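Local coordinates for putative acyl-CoA thioester hydrolase HI0827 (Haemophilus influenzae, PDB 1YLI), which probably hydrolyses the thioester bond of a broad range of acyl-coenzyme A molecules, working as a hexamer of hotdog-fold subunits, at residues Lys51-Gly56 against Gln139-Ala144; Val59-Glu64 against Thr120-Asp125; Lys93-Val98 against Asp116-Phe121. One frame throughout, in Å; residues are numbered along the deposited sequence.

Contact 1: residues Lys51-Gly56 against Gln139-Ala144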
loop_
_atom_site.group_PDB
_atom_site.type_symbol
_atom_site.label_atom_id
_atom_site.label_comp_id
_atom_site.label_asym_id
_atom_site.label_seq_id
_atom_site.Cartn_x
_atom_site.Cartn_y
_atom_site.Cartn_z
ATOM N N LYS B 51 -2.474 -20.194 -15.177
ATOM C CA LYS B 51 -2.476 -21.116 -14.028
ATOM C C LYS B 51 -3.669 -22.093 -14.034
ATOM O O LYS B 51 -3.529 -23.272 -13.642
ATOM C CB LYS B 51 -2.420 -20.331 -12.706
ATOM C CG LYS B 51 -2.582 -21.199 -11.513
ATOM C CD LYS B 51 -2.465 -20.430 -10.188
ATOM C CE LYS B 51 -2.421 -21.390 -9.005
ATOM N NZ LYS B 51 -1.928 -20.678 -7.739
ATOM N N GLU B 52 -4.831 -21.605 -14.473
ATOM C CA GLU B 52 -6.020 -22.440 -14.690
ATOM C C GLU B 52 -5.728 -23.601 -15.636
ATOM O O GLU B 52 -6.100 -24.751 -15.364
ATOM C CB GLU B 52 -7.196 -21.610 -15.234
ATOM C CG GLU B 52 -7.906 -20.774 -14.154
ATOM C CD GLU B 52 -8.957 -19.805 -14.740
ATOM O OE1 GLU B 52 -9.088 -19.719 -15.976
ATOM O OE2 GLU B 52 -9.670 -19.135 -13.977
ATOM N N ILE B 53 -5.058 -23.295 -16.743
ATOM C CA ILE B 53 -4.780 -24.324 -17.750
ATOM C C ILE B 53 -3.628 -25.213 -17.278
ATOM O O ILE B 53 -3.678 -26.416 -17.419
ATOM C CB ILE B 53 -4.445 -23.698 -19.123
ATOM C CG1 ILE B 53 -5.668 -22.912 -19.641
ATOM C CG2 ILE B 53 -4.014 -24.772 -20.131
ATOM C CD1 ILE B 53 -5.308 -21.883 -20.733
ATOM N N ALA B 54 -2.595 -24.594 -16.716
ATOM C CA ALA B 54 -1.343 -25.278 -16.359
ATOM C C ALA B 54 -1.498 -26.196 -15.134
ATOM O O ALA B 54 -0.636 -27.057 -14.886
ATOM C CB ALA B 54 -0.250 -24.246 -16.111
ATOM N N HIS B 55 -2.585 -25.997 -14.386
ATOM C CA HIS B 55 -2.894 -26.755 -13.149
ATOM C C HIS B 55 -1.835 -26.568 -12.050
ATOM O O HIS B 55 -1.495 -27.490 -11.329
ATOM C CB HIS B 55 -3.155 -28.247 -13.426
ATOM C CG HIS B 55 -4.531 -28.562 -13.933
ATOM N ND1 HIS B 55 -5.104 -29.814 -13.806
ATOM C CD2 HIS B 55 -5.450 -27.795 -14.564
ATOM C CE1 HIS B 55 -6.312 -29.802 -14.343
ATOM N NE2 HIS B 55 -6.551 -28.579 -14.791
ATOM N N GLY B 56 -1.330 -25.352 -11.921
ATOM C CA GLY B 56 -0.368 -25.024 -10.880
ATOM C C GLY B 56 0.481 -23.802 -11.224
ATOM O O GLY B 56 0.158 -23.022 -12.139
ATOM N N GLN B 139 -9.821 -30.232 -18.110
ATOM C CA GLN B 139 -10.953 -29.541 -18.707
ATOM C C GLN B 139 -10.632 -28.074 -19.108
ATOM O O GLN B 139 -11.131 -27.586 -20.128
ATOM C CB GLN B 139 -12.182 -29.681 -17.799
ATOM C CG GLN B 139 -12.866 -28.374 -17.414
ATOM C CD GLN B 139 -13.899 -28.563 -16.298
ATOM O OE1 GLN B 139 -14.967 -29.116 -16.530
ATOM N NE2 GLN B 139 -13.575 -28.088 -15.081
ATOM N N GLU B 140 -9.777 -27.404 -18.340
ATOM C CA GLU B 140 -9.390 -26.044 -18.666
ATOM C C GLU B 140 -8.594 -26.042 -19.966
ATOM O O GLU B 140 -8.816 -25.179 -20.838
ATOM C CB GLU B 140 -8.583 -25.394 -17.536
ATOM C CG GLU B 140 -9.385 -25.176 -16.227
ATOM C CD GLU B 140 -9.673 -26.479 -15.452
ATOM O OE1 GLU B 140 -8.940 -27.477 -15.632
ATOM O OE2 GLU B 140 -10.619 -26.493 -14.639
ATOM N N LEU B 141 -7.682 -27.009 -20.115
ATOM C CA LEU B 141 -6.914 -27.144 -21.367
ATOM C C LEU B 141 -7.815 -27.502 -22.577
ATOM O O LEU B 141 -7.668 -26.924 -23.675
ATOM C CB LEU B 141 -5.795 -28.189 -21.201
ATOM C CG LEU B 141 -4.960 -28.567 -22.430
ATOM C CD1 LEU B 141 -4.119 -27.369 -22.840
ATOM C CD2 LEU B 141 -4.054 -29.760 -22.181
ATOM N N GLU B 142 -8.715 -28.467 -22.394
ATOM C CA GLU B 142 -9.641 -28.864 -23.466
ATOM C C GLU B 142 -10.446 -27.657 -23.962
ATOM O O GLU B 142 -10.606 -27.483 -25.168
ATOM C CB GLU B 142 -10.591 -29.985 -23.016
ATOM C CG GLU B 142 -9.863 -31.265 -22.688
ATOM C CD GLU B 142 -10.795 -32.452 -22.531
ATOM O OE1 GLU B 142 -11.707 -32.614 -23.394
ATOM O OE2 GLU B 142 -10.594 -33.228 -21.547
ATOM N N LYS B 143 -10.935 -26.840 -23.022
ATOM C CA LYS B 143 -11.716 -25.649 -23.336
ATOM C C LYS B 143 -10.832 -24.664 -24.108
ATOM O O LYS B 143 -11.260 -24.125 -25.154
ATOM C CB LYS B 143 -12.294 -25.033 -22.051
ATOM C CG LYS B 143 -12.942 -23.617 -22.154
ATOM C CD LYS B 143 -12.774 -22.916 -20.762
ATOM C CE LYS B 143 -13.856 -21.910 -20.442
ATOM N NZ LYS B 143 -14.899 -22.426 -19.473
ATOM N N ALA B 144 -9.596 -24.480 -23.639
ATOM C CA ALA B 144 -8.635 -23.585 -24.319
ATOM C C ALA B 144 -8.357 -24.019 -25.768
ATOM O O ALA B 144 -8.335 -23.180 -26.682
ATOM C CB ALA B 144 -7.352 -23.462 -23.545
#
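Ile53 and Glu140 bring the two backbones closest, their CA atoms 5.0 Å apart, where the last turn of helix 35-54 meets the first turn of helix 139-148. The 51-56 segment is helical as far as Ala54; His55 then leaves the helix with positive phi, and the far end of its ring reaches Glu140. Glu140 points its CB at the helix end and packs CB and CG against the carbonyl oxygen of Glu52, with Glu140 CB 3.4 Å from Glu52 O. A bend at chi2 (73°) then brings its carboxylate to the edge of the imidazole. His55 NE2 donates to Glu140 OE1 across 2.8 Å, with an N-H...O angle of 165°. The oxygen lies in the plane of the imidazole, at its edge, but the nitrogen reaches it from above the carboxylate plane, the two planes being 60° apart. A histidine-carboxylate bond of this kind helps to fix the rotation of the ring and would probably raise the basicity of the imidazole.

In the hotdog fold, helix 35-54 is the long central helix wrapped by the antiparallel sheet, and here the C-terminal helix packs against its end. The apolar half of the contact is carried by Ile53, which sends its two branches to different partners. CG2, anti to the backbone N, meets Leu141 CD1 at 3.8 Å, the two side chains crossing at about a right angle. CD1, at the end of the other branch, reaches Ala144 CB, also at 3.8 Å. Ile53 further packs on Cys84 and Ile92 of the sheet, while Glu52 directs its carboxylate to a salt bridge with Lys101 of the second subunit.

Contact 2: residues Val59-Glu64 against Thr120-Asp125. With COA (coenzyme A), chain H.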
loop_
_atom_site.group_PDB
_atom_site.type_symbol
_atom_site.label_atom_id
_atom_site.label_comp_id
_atom_site.label_asym_id
_atom_site.label_seq_id
_atom_site.Cartn_x
_atom_site.Cartn_y
_atom_site.Cartn_z
ATOM N N VAL B 59 5.334 -19.053 -14.269
ATOM C CA VAL B 59 6.145 -17.828 -14.275
ATOM C C VAL B 59 6.133 -17.199 -15.653
ATOM O O VAL B 59 5.913 -17.882 -16.668
ATOM C CB VAL B 59 7.626 -18.091 -13.856
ATOM C CG1 VAL B 59 7.699 -18.560 -12.390
ATOM C CG2 VAL B 59 8.295 -19.125 -14.777
ATOM N N THR B 60 6.388 -15.896 -15.694
ATOM C CA THR B 60 6.511 -15.175 -16.959
ATOM C C THR B 60 7.894 -15.301 -17.558
ATOM O O THR B 60 8.882 -14.948 -16.894
ATOM C CB THR B 60 6.228 -13.671 -16.731
ATOM O OG1 THR B 60 4.953 -13.546 -16.104
ATOM C CG2 THR B 60 6.207 -12.918 -18.071
ATOM N N VAL B 61 7.987 -15.772 -18.812
ATOM C CA VAL B 61 9.295 -15.761 -19.499
ATOM C C VAL B 61 9.439 -14.705 -20.613
ATOM O O VAL B 61 10.544 -14.324 -20.942
ATOM C CB VAL B 61 9.738 -17.146 -20.069
ATOM C CG1 VAL B 61 9.896 -18.120 -18.933
ATOM C CG2 VAL B 61 8.724 -17.673 -21.168
ATOM N N ALA B 62 8.343 -14.272 -21.224
ATOM C CA ALA B 62 8.470 -13.309 -22.303
ATOM C C ALA B 62 7.232 -12.455 -22.379
ATOM O O ALA B 62 6.174 -12.851 -21.910
ATOM C CB ALA B 62 8.745 -14.013 -23.632
ATOM N N VAL B 63 7.377 -11.257 -22.942
ATOM C CA VAL B 63 6.233 -10.415 -23.299
ATOM C C VAL B 63 6.588 -9.797 -24.625
ATOM O O VAL B 63 7.747 -9.383 -24.847
ATOM C CB VAL B 63 5.978 -9.263 -22.293
ATOM C CG1 VAL B 63 4.475 -8.779 -22.362
ATOM C CG2 VAL B 63 6.292 -9.727 -20.977
ATOM N N GLU B 64 5.610 -9.697 -25.516
ATOM C CA GLU B 64 5.921 -9.099 -26.821
ATOM C C GLU B 64 5.829 -7.546 -26.729
ATOM O O GLU B 64 5.469 -6.991 -25.669
ATOM C CB GLU B 64 5.080 -9.782 -27.932
ATOM C CG GLU B 64 3.704 -9.191 -28.071
ATOM C CD GLU B 64 2.739 -10.036 -28.944
ATOM O OE1 GLU B 64 3.155 -10.845 -29.830
ATOM O OE2 GLU B 64 1.520 -9.866 -28.670
ATOM N N THR B 120 4.107 -14.869 -22.619
ATOM C CA THR B 120 4.479 -16.271 -22.549
ATOM C C THR B 120 4.798 -16.674 -21.122
ATOM O O THR B 120 5.711 -16.104 -20.493
ATOM C CB THR B 120 5.667 -16.597 -23.435
ATOM O OG1 THR B 120 5.369 -16.123 -24.746
ATOM C CG2 THR B 120 5.869 -18.123 -23.502
ATOM N N PHE B 121 4.026 -17.637 -20.618
ATOM C CA PHE B 121 4.217 -18.161 -19.279
ATOM C C PHE B 121 4.724 -19.589 -19.377
ATOM O O PHE B 121 4.509 -20.273 -20.390
ATOM C CB PHE B 121 2.910 -18.190 -18.503
ATOM C CG PHE B 121 2.246 -16.855 -18.351
ATOM C CD1 PHE B 121 2.596 -16.006 -17.300
ATOM C CD2 PHE B 121 1.226 -16.461 -19.217
ATOM C CE1 PHE B 121 1.964 -14.792 -17.144
ATOM C CE2 PHE B 121 0.579 -15.232 -19.058
ATOM C CZ PHE B 121 0.965 -14.394 -18.025
ATOM N N VAL B 122 5.398 -20.047 -18.321
ATOM C CA VAL B 122 5.932 -21.407 -18.265
ATOM C C VAL B 122 5.455 -22.039 -16.959
ATOM O O VAL B 122 5.556 -21.423 -15.897
ATOM C CB VAL B 122 7.475 -21.443 -18.341
ATOM C CG1 VAL B 122 7.998 -22.875 -18.122
ATOM C CG2 VAL B 122 7.979 -20.957 -19.698
ATOM N N ALA B 123 4.930 -23.258 -17.054
ATOM C CA ALA B 123 4.506 -24.019 -15.899
ATOM C C ALA B 123 5.761 -24.520 -15.198
ATOM O O ALA B 123 6.620 -25.144 -15.834
ATOM C CB ALA B 123 3.585 -25.204 -16.347
ATOM N N VAL B 124 5.889 -24.225 -13.901
ATOM C CA VAL B 124 7.085 -24.602 -13.141
ATOM C C VAL B 124 6.717 -25.374 -11.899
ATOM O O VAL B 124 5.574 -25.316 -11.463
ATOM C CB VAL B 124 7.929 -23.384 -12.722
ATOM C CG1 VAL B 124 8.673 -22.811 -13.927
ATOM C CG2 VAL B 124 7.081 -22.320 -12.032
ATOM N N ASP B 125 7.676 -26.101 -11.332
ATOM C CA ASP B 125 7.458 -26.749 -10.043
ATOM C C ASP B 125 7.814 -25.796 -8.882
ATOM O O ASP B 125 7.788 -24.585 -9.055
ATOM C CB ASP B 125 8.168 -28.106 -9.955
ATOM C CG ASP B 125 9.689 -28.012 -10.113
ATOM O OD1 ASP B 125 10.306 -26.926 -9.896
ATOM O OD2 ASP B 125 10.278 -29.072 -10.436
HETATM N N1A COA H . 10.567 -16.664 -25.304
HETATM C C2A COA H . 9.447 -17.436 -25.554
HETATM N N3A COA H . 9.404 -18.728 -25.048
HETATM C C4A COA H . 10.438 -19.219 -24.293
HETATM C C5A COA H . 11.561 -18.441 -24.044
HETATM C C6A COA H . 11.618 -17.155 -24.548
HETATM N N6A COA H . 12.599 -16.358 -24.125
HETATM N N7A COA H . 12.433 -19.143 -23.284
HETATM C C8A COA H . 11.897 -20.364 -23.062
HETATM N N9A COA H . 10.669 -20.427 -23.676
HETATM C C1B COA H . 9.791 -21.589 -23.689
HETATM C C2B COA H . 10.459 -22.814 -24.315
HETATM O O2B COA H . 10.306 -22.869 -25.711
HETATM C C3B COA H . 9.799 -23.975 -23.588
HETATM O O3B COA H . 8.619 -24.308 -24.276
HETATM P P3B COA H . 7.821 -25.698 -24.287
HETATM O O7A COA H . 8.346 -26.459 -25.454
HETATM O O8A COA H . 6.370 -25.388 -24.517
HETATM O O9A COA H . 7.952 -26.491 -23.007
HETATM C C4B COA H . 9.476 -23.373 -22.221
HETATM O O4B COA H . 9.593 -21.958 -22.350
HETATM C C5B COA H . 10.425 -23.885 -21.137
HETATM O O5B COA H . 11.759 -23.702 -21.585
HETATM P P1A COA H . 12.943 -24.649 -21.082
HETATM O O1A COA H . 14.068 -24.587 -22.096
HETATM O O2A COA H . 12.469 -26.065 -20.866
HETATM O O3A COA H . 13.439 -24.040 -19.672
HETATM P P2A COA H . 14.439 -22.775 -19.645
HETATM O O4A COA H . 14.398 -22.104 -21.006
HETATM O O5A COA H . 15.833 -23.162 -19.256
HETATM O O6A COA H . 13.805 -21.799 -18.553
HETATM C CBP COA H . 12.290 -20.981 -17.008
HETATM C CCP COA H . 12.419 -21.602 -18.387
HETATM C CDP COA H . 10.867 -20.503 -16.825
HETATM C CEP COA H . 12.523 -22.082 -15.977
HETATM C CAP COA H . 13.317 -19.824 -16.842
HETATM O OAP COA H . 13.564 -19.053 -18.012
HETATM C C9P COA H . 13.122 -18.929 -15.636
HETATM O O9P COA H . 13.010 -19.496 -14.359
HETATM N N8P COA H . 13.074 -17.618 -15.822
HETATM C C7P COA H . 12.606 -16.724 -14.769
HETATM C C6P COA H . 11.114 -16.497 -14.890
HETATM C C5P COA H . 10.640 -15.482 -13.883
HETATM O O5P COA H . 10.807 -15.667 -12.665
HETATM N N4P COA H . 10.029 -14.408 -14.414
HETATM C C3P COA H . 9.376 -13.350 -13.668
HETATM C C2P COA H . 10.324 -12.400 -12.930
HETATM S S1P COA H . 12.056 -12.537 -13.425
#
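Val59 and Val122 form an antiparallel hydrogen-bonded pair, Val122 N reaching Val59 O at 2.8 Å. Beyond the Thr60-Phe121 pair the register slips by one residue: Val61 and Ala62 both face Thr120 in a classic beta bulge. Thr120 O accepts from both, from Val61 N at 2.8 Å and, on a lone pair, from Ala62 N at 3.3 Å.

Packing is tight from Val59 to Ala62 against Thr120 to Val122. Val61 CG1 and Val122 CG2 touch at 3.5 Å on the face covered by coenzyme A, and Val61 CG1 also meets the CDP methyl of the ligand at 3.3 Å. Ala62 CB faces the adenine, and the pantetheine amide N4P of coenzyme A donates to Thr60 O at 2.8 Å. Toward helix 35-54, Thr60 OG1, hydrogen-bonded to Asp43, lies 3.4 Å from Phe121 CE1. The contact is loose at its two ends, where the pairing of these segments runs out at Val63-Glu64 and at Asp125. Asn67 of the third subunit, whose strand extends the sheet beyond Ala62 and Val63, also bonds the ligand, so this outermost strand of the chain, bulge included, forms part of a coenzyme A site shared between subunits, as in other hotdog thioesterases.

Contact 3: residues Lys93-Val98 against Asp116-Phe121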
loop_
_atom_site.group_PDB
_atom_site.type_symbol
_atom_site.label_atom_id
_atom_site.label_comp_id
_atom_site.label_asym_id
_atom_site.label_seq_id
_atom_site.Cartn_x
_atom_site.Cartn_y
_atom_site.Cartn_z
ATOM N N LYS B 93 0.822 -19.435 -24.132
ATOM C CA LYS B 93 0.806 -18.070 -24.638
ATOM C C LYS B 93 -0.584 -17.511 -24.399
ATOM O O LYS B 93 -1.578 -18.134 -24.814
ATOM C CB LYS B 93 1.189 -18.041 -26.116
ATOM C CG LYS B 93 2.674 -18.227 -26.321
ATOM C CD LYS B 93 3.049 -18.107 -27.764
ATOM C CE LYS B 93 4.534 -18.300 -27.982
ATOM N NZ LYS B 93 5.301 -17.175 -27.363
ATOM N N ILE B 94 -0.653 -16.386 -23.684
ATOM C CA ILE B 94 -1.935 -15.702 -23.440
ATOM C C ILE B 94 -1.909 -14.279 -23.999
ATOM O O ILE B 94 -1.027 -13.466 -23.640
ATOM C CB ILE B 94 -2.329 -15.719 -21.927
ATOM C CG1 ILE B 94 -2.701 -17.137 -21.511
ATOM C CG2 ILE B 94 -3.553 -14.813 -21.636
ATOM C CD1 ILE B 94 -1.961 -17.488 -20.348
ATOM N N LYS B 95 -2.827 -13.984 -24.913
ATOM C CA LYS B 95 -3.018 -12.590 -25.345
ATOM C C LYS B 95 -3.936 -11.831 -24.382
ATOM O O LYS B 95 -5.030 -12.279 -24.100
ATOM C CB LYS B 95 -3.518 -12.520 -26.785
ATOM C CG LYS B 95 -3.570 -11.132 -27.331
ATOM C CD LYS B 95 -3.747 -11.113 -28.826
ATOM C CE LYS B 95 -3.573 -9.685 -29.372
ATOM N NZ LYS B 95 -3.920 -9.687 -30.841
ATOM N N VAL B 96 -3.466 -10.680 -23.885
ATOM C CA VAL B 96 -4.187 -9.857 -22.931
ATOM C C VAL B 96 -4.496 -8.543 -23.615
ATOM O O VAL B 96 -3.593 -7.911 -24.199
ATOM C CB VAL B 96 -3.372 -9.563 -21.646
ATOM C CG1 VAL B 96 -4.235 -8.703 -20.613
ATOM C CG2 VAL B 96 -2.868 -10.891 -20.990
ATOM N N GLU B 97 -5.781 -8.191 -23.609
ATOM C CA GLU B 97 -6.257 -6.892 -24.104
ATOM C C GLU B 97 -6.650 -6.114 -22.876
ATOM O O GLU B 97 -7.267 -6.685 -21.963
ATOM C CB GLU B 97 -7.507 -7.073 -24.973
ATOM C CG GLU B 97 -7.266 -7.604 -26.366
ATOM C CD GLU B 97 -8.535 -7.666 -27.211
ATOM O OE1 GLU B 97 -9.670 -7.561 -26.657
ATOM O OE2 GLU B 97 -8.391 -7.831 -28.439
ATOM N N VAL B 98 -6.298 -4.829 -22.843
ATOM C CA VAL B 98 -6.693 -3.933 -21.752
ATOM C C VAL B 98 -7.750 -2.996 -22.268
ATOM O O VAL B 98 -7.534 -2.284 -23.253
ATOM C CB VAL B 98 -5.498 -3.160 -21.183
ATOM C CG1 VAL B 98 -5.922 -2.203 -19.997
ATOM C CG2 VAL B 98 -4.514 -4.144 -20.660
ATOM N N ASP B 116 -2.715 -4.117 -26.025
ATOM C CA ASP B 116 -2.753 -5.582 -25.890
ATOM C C ASP B 116 -1.357 -6.153 -26.104
ATOM O O ASP B 116 -0.489 -5.492 -26.710
ATOM C CB ASP B 116 -3.782 -6.261 -26.849
ATOM C CG ASP B 116 -3.545 -5.956 -28.338
ATOM O OD1 ASP B 116 -2.498 -6.339 -28.883
ATOM O OD2 ASP B 116 -4.441 -5.399 -29.008
ATOM N N ALA B 117 -1.146 -7.381 -25.640
ATOM C CA ALA B 117 0.148 -8.033 -25.858
ATOM C C ALA B 117 0.062 -9.479 -25.454
ATOM O O ALA B 117 -0.692 -9.858 -24.561
ATOM C CB ALA B 117 1.282 -7.319 -25.040
ATOM N N VAL B 118 0.881 -10.274 -26.099
ATOM C CA VAL B 118 0.983 -11.687 -25.771
ATOM C C VAL B 118 2.058 -11.911 -24.727
ATOM O O VAL B 118 3.248 -11.554 -24.918
ATOM C CB VAL B 118 1.256 -12.526 -27.042
ATOM C CG1 VAL B 118 1.461 -14.009 -26.713
ATOM C CG2 VAL B 118 0.062 -12.394 -27.992
ATOM N N PHE B 119 1.638 -12.573 -23.660
ATOM C CA PHE B 119 2.535 -13.016 -22.625
ATOM C C PHE B 119 2.833 -14.494 -22.794
ATOM O O PHE B 119 1.916 -15.280 -23.066
ATOM C CB PHE B 119 1.892 -12.777 -21.252
ATOM C CG PHE B 119 1.913 -11.338 -20.817
ATOM C CD1 PHE B 119 1.028 -10.416 -21.373
ATOM C CD2 PHE B 119 2.809 -10.905 -19.872
ATOM C CE1 PHE B 119 1.060 -9.071 -20.993
ATOM C CE2 PHE B 119 2.830 -9.586 -19.484
ATOM C CZ PHE B 119 1.946 -8.660 -20.051
ATOM N N THR B 120 4.107 -14.869 -22.619
ATOM C CA THR B 120 4.479 -16.271 -22.549
ATOM C C THR B 120 4.798 -16.674 -21.122
ATOM O O THR B 120 5.711 -16.104 -20.493
ATOM C CB THR B 120 5.667 -16.597 -23.435
ATOM O OG1 THR B 120 5.369 -16.123 -24.746
ATOM C CG2 THR B 120 5.869 -18.123 -23.502
ATOM N N PHE B 121 4.026 -17.637 -20.618
ATOM C CA PHE B 121 4.217 -18.161 -19.279
ATOM C C PHE B 121 4.724 -19.589 -19.377
ATOM O O PHE B 121 4.509 -20.273 -20.390
ATOM C CB PHE B 121 2.910 -18.190 -18.503
ATOM C CG PHE B 121 2.246 -16.855 -18.351
ATOM C CD1 PHE B 121 2.596 -16.006 -17.300
ATOM C CD2 PHE B 121 1.226 -16.461 -19.217
ATOM C CE1 PHE B 121 1.964 -14.792 -17.144
ATOM C CE2 PHE B 121 0.579 -15.232 -19.058
ATOM C CZ PHE B 121 0.965 -14.394 -18.025
HETATM O O HOH W 1 -4.203 -6.987 -31.762
#
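Asp116 packs against Glu97 and Lys95, Lys93 against Thr120, and Ile94 against Phe121 in strands that run antiparallel at 152°, every residue from Lys93 to Glu97 having a partner. Asp116 CB lies 3.7 Å from Glu97 CA. With chi1 at 58°, Asp116 CG sits between the backbone N and carbonyl carbon, and the carboxylate comes against the far end of the extended Lys95, the two side chains meeting at a slant. Lys95 CE comes within 3.5 Å of Asp116 OD1, but its NZ stays beyond salt-bridge range; a water accepts from Lys95 NZ and donates to Asp116 OD2. Salt bridges from Arg10 to both Asp116 and Glu97 probably offset the closeness of the two acids.

The two strands make a hairpin in the middle of the hotdog sheet, with one face turned to helix 35-54 and the other bearing the charged side chains. On the charged face Lys93 lies alongside Thr120, and the bend at its last torsion (-67°) swings NZ over to donate to Thr120 OG1 at 2.8 Å. On the helix side Ile94 CD1 lies 3.5 Å from Phe121 CD2. Ile94 also exchanges two backbone hydrogen bonds with Phe119, whose ring touches Val96.

Overall arrangement
Contacts 2 and 3 lie in one antiparallel sheet, on either side of strand 111-123, which pairs with strand 91-101 in contact 3 and with strand 58-67, the outermost of the chain, in contact 2. Their centres are 11 Å apart; they share Thr120 and Phe121, and Val63 packs on Phe119 between them. Contact 1 lies about 15 Å from contact 2 and 16 Å from contact 3, centre to centre, where the end of helix 35-54 meets helix 139-148; it touches contact 2 through Ala54 and Ala123. Along the chain both sheet contacts are nested within the loop that contact 1 closes. Helix 35-54 thus covers one face of the sheet, and coenzyme A lies on the other near strand 58-67, beside the third subunit.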